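PDB 3EBV: chinitase A from Streptomyces coelicolor, which probably hydrolyses internal glycosidic bonds of chitin, this chain being the glycosyl hydrolase family 18 catalytic domain of a longer enzyme. Local coordinates for residues G233-S236 with P237-N241; L167-K170 with D171-T174. All coordinates share one frame; numbering follows the deposited sequence.

Contact 1. Residues G233-S236 with P237-N241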
ATOM      1  N   GLY A 233      12.111  -9.930  -6.017  1.00 11.98           N
ATOM      2  CA  GLY A 233      12.206  -8.746  -5.152  1.00 11.54           C
ATOM      3  C   GLY A 233      12.109  -8.991  -3.661  1.00 11.35           C
ATOM      4  O   GLY A 233      12.267  -8.044  -2.858  1.00 11.47           O
ATOM      5  N   TYR A 234      11.856 -10.232  -3.224  1.00 10.93           N
ATOM      6  CA  TYR A 234      11.920 -10.500  -1.784  1.00 10.61           C
ATOM      7  C   TYR A 234      13.295 -10.132  -1.237  1.00 10.84           C
ATOM      8  O   TYR A 234      14.317 -10.485  -1.855  1.00 12.92           O
ATOM      9  CB  TYR A 234      11.651 -11.978  -1.472  1.00 11.50           C
ATOM     10  CG  TYR A 234      11.888 -12.306  -0.031  1.00 12.38           C
ATOM     11  CD1 TYR A 234      10.974 -11.950   0.940  1.00 12.02           C
ATOM     12  CD2 TYR A 234      13.083 -12.945   0.363  1.00 12.52           C
ATOM     13  CE1 TYR A 234      11.222 -12.197   2.315  1.00 12.07           C
ATOM     14  CE2 TYR A 234      13.335 -13.213   1.704  1.00 13.78           C
ATOM     15  CZ  TYR A 234      12.407 -12.840   2.668  1.00 12.43           C
ATOM     16  OH  TYR A 234      12.697 -13.115   4.000  1.00 15.76           O
ATOM     17  N   VAL A 235      13.310  -9.488  -0.064  1.00 10.73           N
ATOM     18  CA  VAL A 235      14.573  -9.319   0.690  1.00 11.85           C
ATOM     19  C   VAL A 235      14.360  -9.745   2.146  1.00 11.48           C
ATOM     20  O   VAL A 235      13.255  -9.701   2.687  1.00 10.82           O
ATOM     21  CB  VAL A 235      15.092  -7.864   0.668  1.00 11.95           C
ATOM     22  CG1 VAL A 235      15.429  -7.429  -0.754  1.00 13.31           C
ATOM     23  CG2 VAL A 235      14.082  -6.880   1.347  1.00 11.78           C
ATOM     24  N   SER A 236      15.437 -10.176   2.804  1.00 11.85           N
ATOM     25  CA  SER A 236      15.343 -10.473   4.229  0.60 12.10           C
ATOM     26  C   SER A 236      14.861  -9.243   4.992  1.00 11.26           C
ATOM     27  O   SER A 236      15.141  -8.098   4.585  1.00 12.27           O
ATOM     28  CB  SER A 236      16.692 -10.932   4.792  0.60 12.71           C
ATOM     29  OG  SER A 236      17.647  -9.889   4.730  0.60 17.76           O
ATOM     30  N   PRO A 237      14.157  -9.451   6.104  1.00 12.75           N
ATOM     31  CA  PRO A 237      13.770  -8.288   6.916  1.00 12.84           C
ATOM     32  C   PRO A 237      14.981  -7.398   7.296  1.00 13.45           C
ATOM     33  O   PRO A 237      14.833  -6.170   7.353  1.00 13.85           O
ATOM     34  CB  PRO A 237      13.078  -8.919   8.153  1.00 14.60           C
ATOM     35  CG  PRO A 237      12.633 -10.278   7.671  1.00 14.17           C
ATOM     36  CD  PRO A 237      13.614 -10.725   6.639  1.00 12.79           C
ATOM     37  N   SER A 238      16.152  -7.992   7.528  1.00 13.21           N
ATOM     38  CA  SER A 238      17.331  -7.171   7.868  1.00 14.10           C
ATOM     39  C   SER A 238      17.632  -6.173   6.752  1.00 14.42           C
ATOM     40  O   SER A 238      18.106  -5.077   7.035  1.00 14.80           O
ATOM     41  CB  SER A 238      18.557  -8.069   8.109  1.00 15.63           C
ATOM     42  OG  SER A 238      18.883  -8.825   6.959  1.00 20.13           O
ATOM     43  N   VAL A 239      17.349  -6.532   5.490  1.00 12.98           N
ATOM     44  CA  VAL A 239      17.568  -5.608   4.359  1.00 12.35           C
ATOM     45  C   VAL A 239      16.554  -4.445   4.393  1.00 12.27           C
ATOM     46  O   VAL A 239      16.908  -3.276   4.150  1.00 11.07           O
ATOM     47  CB  VAL A 239      17.545  -6.334   2.983  1.00 13.01           C
ATOM     48  CG1 VAL A 239      17.576  -5.324   1.812  1.00 11.95           C
ATOM     49  CG2 VAL A 239      18.723  -7.354   2.882  1.00 14.50           C
ATOM     50  N   VAL A 240      15.283  -4.759   4.649  1.00 10.63           N
ATOM     51  CA  VAL A 240      14.296  -3.700   4.797  1.00 10.27           C
ATOM     52  C   VAL A 240      14.735  -2.756   5.937  1.00 10.77           C
ATOM     53  O   VAL A 240      14.676  -1.517   5.798  1.00 10.93           O
ATOM     54  CB  VAL A 240      12.868  -4.243   5.149  1.00 10.87           C
ATOM     55  CG1 VAL A 240      11.881  -3.078   5.260  1.00 11.56           C
ATOM     56  CG2 VAL A 240      12.424  -5.277   4.087  1.00 11.75           C
ATOM     57  N   ASN A 241      15.125  -3.332   7.073  1.00 10.95           N
ATOM     58  CA  ASN A 241      15.518  -2.513   8.251  1.00 10.20           C
ATOM     59  C   ASN A 241      16.752  -1.679   7.939  1.00 10.28           C
ATOM     60  O   ASN A 241      16.815  -0.535   8.362  1.00 11.32           O
ATOM     61  CB  ASN A 241      15.742  -3.419   9.473  1.00 10.77           C
ATOM     62  CG  ASN A 241      14.465  -4.123   9.884  1.00 11.75           C
ATOM     63  OD1 ASN A 241      13.361  -3.679   9.542  1.00 11.92           O
ATOM     64  ND2 ASN A 241      14.601  -5.207  10.668  1.00 13.93           N
TER
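V235 and V239 meet at the start of helix 237-249, where S236 holds the N-cap position and P237 is the first residue of the helix, in the loop that leads from strand 219-224 of the TIM barrel into this helix. The carbonyl of S236 starts the helical bonding: V239 N donates to S236 O at 2.9 Å, and the bond from V240 N to the same oxygen is weak. The valine side is tightly packed. CB of V235 lies 3.7 Å from CB of V239, the two side chains crossing at about a right angle, and CG2 of V235 reaches CG2 of V240 at 3.6 Å. V239 has CG1 anti to its own N (chi1 172°), which sets that methyl against V235, while CG2 lies beside S236 OG in one of the two serine conformers. L223 of strand 219-224 touches both V235 and V240, so the loop and the first turn share one apolar patch on the barrel wall. With an alanine in place of V239 both methyls go, and V235 would probably lose the CG1 contact while a gap opened beside S236 OG.

The solvent side is looser and more polar. Y234 comes near the helix through its hydroxyl alone, with OH 3.7 Å from CD of P237, and S238 is exposed. P237 also touches S286 and V287 of helix 282-292. In that same conformer of S236, its OG lies 2.8 Å from S238 OG in a hydrogen bond that either hydroxyl could donate.

Contact 2. Residues L167-K170 with D171-T174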
ATOM      1  N   LEU A 167       1.118  13.862  -6.085  1.00 10.57           N
ATOM      2  CA  LEU A 167       1.427  15.273  -5.859  1.00 11.65           C
ATOM      3  C   LEU A 167       0.141  16.128  -5.886  1.00 10.77           C
ATOM      4  O   LEU A 167      -0.008  17.020  -5.030  1.00 12.25           O
ATOM      5  CB  LEU A 167       2.423  15.768  -6.902  1.00 11.71           C
ATOM      6  CG  LEU A 167       3.848  15.179  -6.715  1.00 13.16           C
ATOM      7  CD1 LEU A 167       4.636  15.482  -7.991  1.00 14.31           C
ATOM      8  CD2 LEU A 167       4.517  15.739  -5.431  1.00 13.50           C
ATOM      9  N   ASN A 168      -0.765  15.811  -6.819  1.00 10.63           N
ATOM     10  CA  ASN A 168      -1.991  16.635  -6.948  1.00 12.11           C
ATOM     11  C   ASN A 168      -2.801  16.549  -5.682  1.00 12.99           C
ATOM     12  O   ASN A 168      -3.469  17.524  -5.302  1.00 14.09           O
ATOM     13  CB  ASN A 168      -2.836  16.126  -8.104  1.00 11.76           C
ATOM     14  CG  ASN A 168      -2.245  16.449  -9.471  1.00 10.98           C
ATOM     15  OD1 ASN A 168      -1.257  17.222  -9.581  1.00 12.23           O
ATOM     16  ND2 ASN A 168      -2.847  15.889 -10.527  1.00 10.63           N
ATOM     17  N   VAL A 169      -2.779  15.368  -5.042  1.00 11.61           N
ATOM     18  CA  VAL A 169      -3.578  15.159  -3.806  1.00 12.20           C
ATOM     19  C   VAL A 169      -2.734  15.088  -2.540  1.00 12.25           C
ATOM     20  O   VAL A 169      -3.143  14.504  -1.521  1.00 11.42           O
ATOM     21  CB  VAL A 169      -4.568  13.952  -3.932  1.00 12.46           C
ATOM     22  CG1 VAL A 169      -5.401  14.060  -5.199  1.00 12.09           C
ATOM     23  CG2 VAL A 169      -3.776  12.601  -3.943  1.00 12.50           C
ATOM     24  N   LYS A 170      -1.557  15.724  -2.559  1.00 12.37           N
ATOM     25  CA  LYS A 170      -0.625  15.591  -1.448  0.70 13.13           C
ATOM     26  C   LYS A 170      -1.222  15.932  -0.089  1.00 12.74           C
ATOM     27  O   LYS A 170      -0.918  15.309   0.924  1.00 13.77           O
ATOM     28  CB  LYS A 170       0.616  16.454  -1.726  0.70 13.49           C
ATOM     29  CG  LYS A 170       1.638  16.401  -0.630  0.70 15.20           C
ATOM     30  CD  LYS A 170       2.865  17.230  -0.958  0.70 18.70           C
ATOM     31  CE  LYS A 170       3.965  16.985   0.096  0.70 17.21           C
ATOM     32  NZ  LYS A 170       5.074  18.031  -0.009  0.70 19.06           N
ATOM     33  N   ASP A 171      -2.096  16.948  -0.068  1.00 13.19           N
ATOM     34  CA  ASP A 171      -2.679  17.383   1.214  1.00 14.16           C
ATOM     35  C   ASP A 171      -3.700  16.392   1.814  1.00 15.18           C
ATOM     36  O   ASP A 171      -4.072  16.556   2.988  1.00 16.49           O
ATOM     37  CB  ASP A 171      -3.364  18.729   1.001  1.00 14.48           C
ATOM     38  CG  ASP A 171      -4.351  18.662  -0.139  1.00 18.35           C
ATOM     39  OD1 ASP A 171      -3.911  18.549  -1.301  1.00 23.12           O
ATOM     40  OD2 ASP A 171      -5.550  18.678   0.103  1.00 23.23           O
ATOM     41  N   ILE A 172      -4.110  15.366   1.053  1.00 13.77           N
ATOM     42  CA  ILE A 172      -5.029  14.340   1.585  1.00 13.23           C
ATOM     43  C   ILE A 172      -4.428  12.923   1.537  1.00 12.81           C
ATOM     44  O   ILE A 172      -5.096  11.939   1.887  1.00 12.76           O
ATOM     45  CB  ILE A 172      -6.402  14.321   0.860  1.00 12.97           C
ATOM     46  CG1 ILE A 172      -6.262  14.158  -0.643  1.00 12.55           C
ATOM     47  CG2 ILE A 172      -7.190  15.610   1.215  1.00 14.57           C
ATOM     48  CD1 ILE A 172      -7.607  13.821  -1.348  1.00 13.55           C
ATOM     49  N   LEU A 173      -3.161  12.829   1.101  1.00 11.74           N
ATOM     50  CA  LEU A 173      -2.479  11.554   0.906  1.00 12.02           C
ATOM     51  C   LEU A 173      -1.818  11.092   2.207  1.00 12.17           C
ATOM     52  O   LEU A 173      -1.023  11.847   2.824  1.00 12.10           O
ATOM     53  CB  LEU A 173      -1.418  11.753  -0.161  1.00 11.89           C
ATOM     54  CG  LEU A 173      -0.466  10.601  -0.406  1.00 11.31           C
ATOM     55  CD1 LEU A 173      -1.168   9.382  -1.057  1.00 13.58           C
ATOM     56  CD2 LEU A 173       0.637  11.154  -1.370  1.00 11.64           C
ATOM     57  N   THR A 174      -2.101   9.846   2.617  1.00 11.23           N
ATOM     58  CA  THR A 174      -1.441   9.274   3.793  1.00 11.24           C
ATOM     59  C   THR A 174      -0.028   8.762   3.441  1.00 10.90           C
ATOM     60  O   THR A 174       0.972   9.290   3.957  1.00 11.64           O
ATOM     61  CB  THR A 174      -2.275   8.134   4.403  1.00 11.77           C
ATOM     62  OG1 THR A 174      -3.630   8.633   4.608  1.00 12.73           O
ATOM     63  CG2 THR A 174      -1.674   7.685   5.719  1.00 11.70           C
TER
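V169 presents its CB to the CG1-CD1 branch of I172, with V169 CB 3.7 Å from I172 CG1 and 4.0 Å from I172 CD1. The isoleucine gets there because CG1 sits between its backbone N and carbonyl carbon (chi1 55°), which turns that branch back over the preceding turn and also brings I172 CG1 to 3.3 Å from V169 O. The same carbonyl oxygen is gripped by the backbone: I172 N donates to V169 O at 2.9 Å in a fairly straight bond (160°). Next along, L173 N makes a weak bond to K170 O, and CB of L173 packs 3.5 Å from V169 O.

V169 is the first residue to leave helical angles after helix 161-168, and the chain then turns through D171 and I172 into strand 175-179. This is an alpha-to-beta connection of the TIM barrel, leading from one helix of the outer layer to the next parallel strand. Its apolar face is turned inward: V169 and I172 both lie on L146 of strand 145-148 and on R134 of helix 126-140, while L173 meets M148 and L214.

The polar side chains have partners beyond the turn. In one of its two conformers K170 runs fully extended, CG anti to its N (chi1 179°), and its NZ is hydrogen-bonded to G213 O. D171 is exposed, yet its OD1 forms a salt bridge with R134, whose NH2 also bonds N168 O, so a single guanidinium ties the last helical residue to the turn. Q218 NE2 bridges the main chain, hydrogen-bonding both K170 O and L173 O.

How the contacts relate
Contact 1 and contact 2 sit at transitions of opposite sense in the same TIM barrel, one in a beta-to-alpha and one in an alpha-to-beta connection. Strand 175-179, which follows contact 2, pairs in parallel with strand 219-224, which precedes contact 1. The two contacts do not touch: their centres lie 28 Å apart and their nearest atoms about 17 Å. From the chain centre to their own centres is about 17 Å for contact 1 and 15 Å for contact 2. As is usual in TIM barrels, the family 18 active site is expected at the C-terminal ends of the strands; the loop before contact 1 leaves its strand at that end, whereas contact 2 enters its strand from the opposite end.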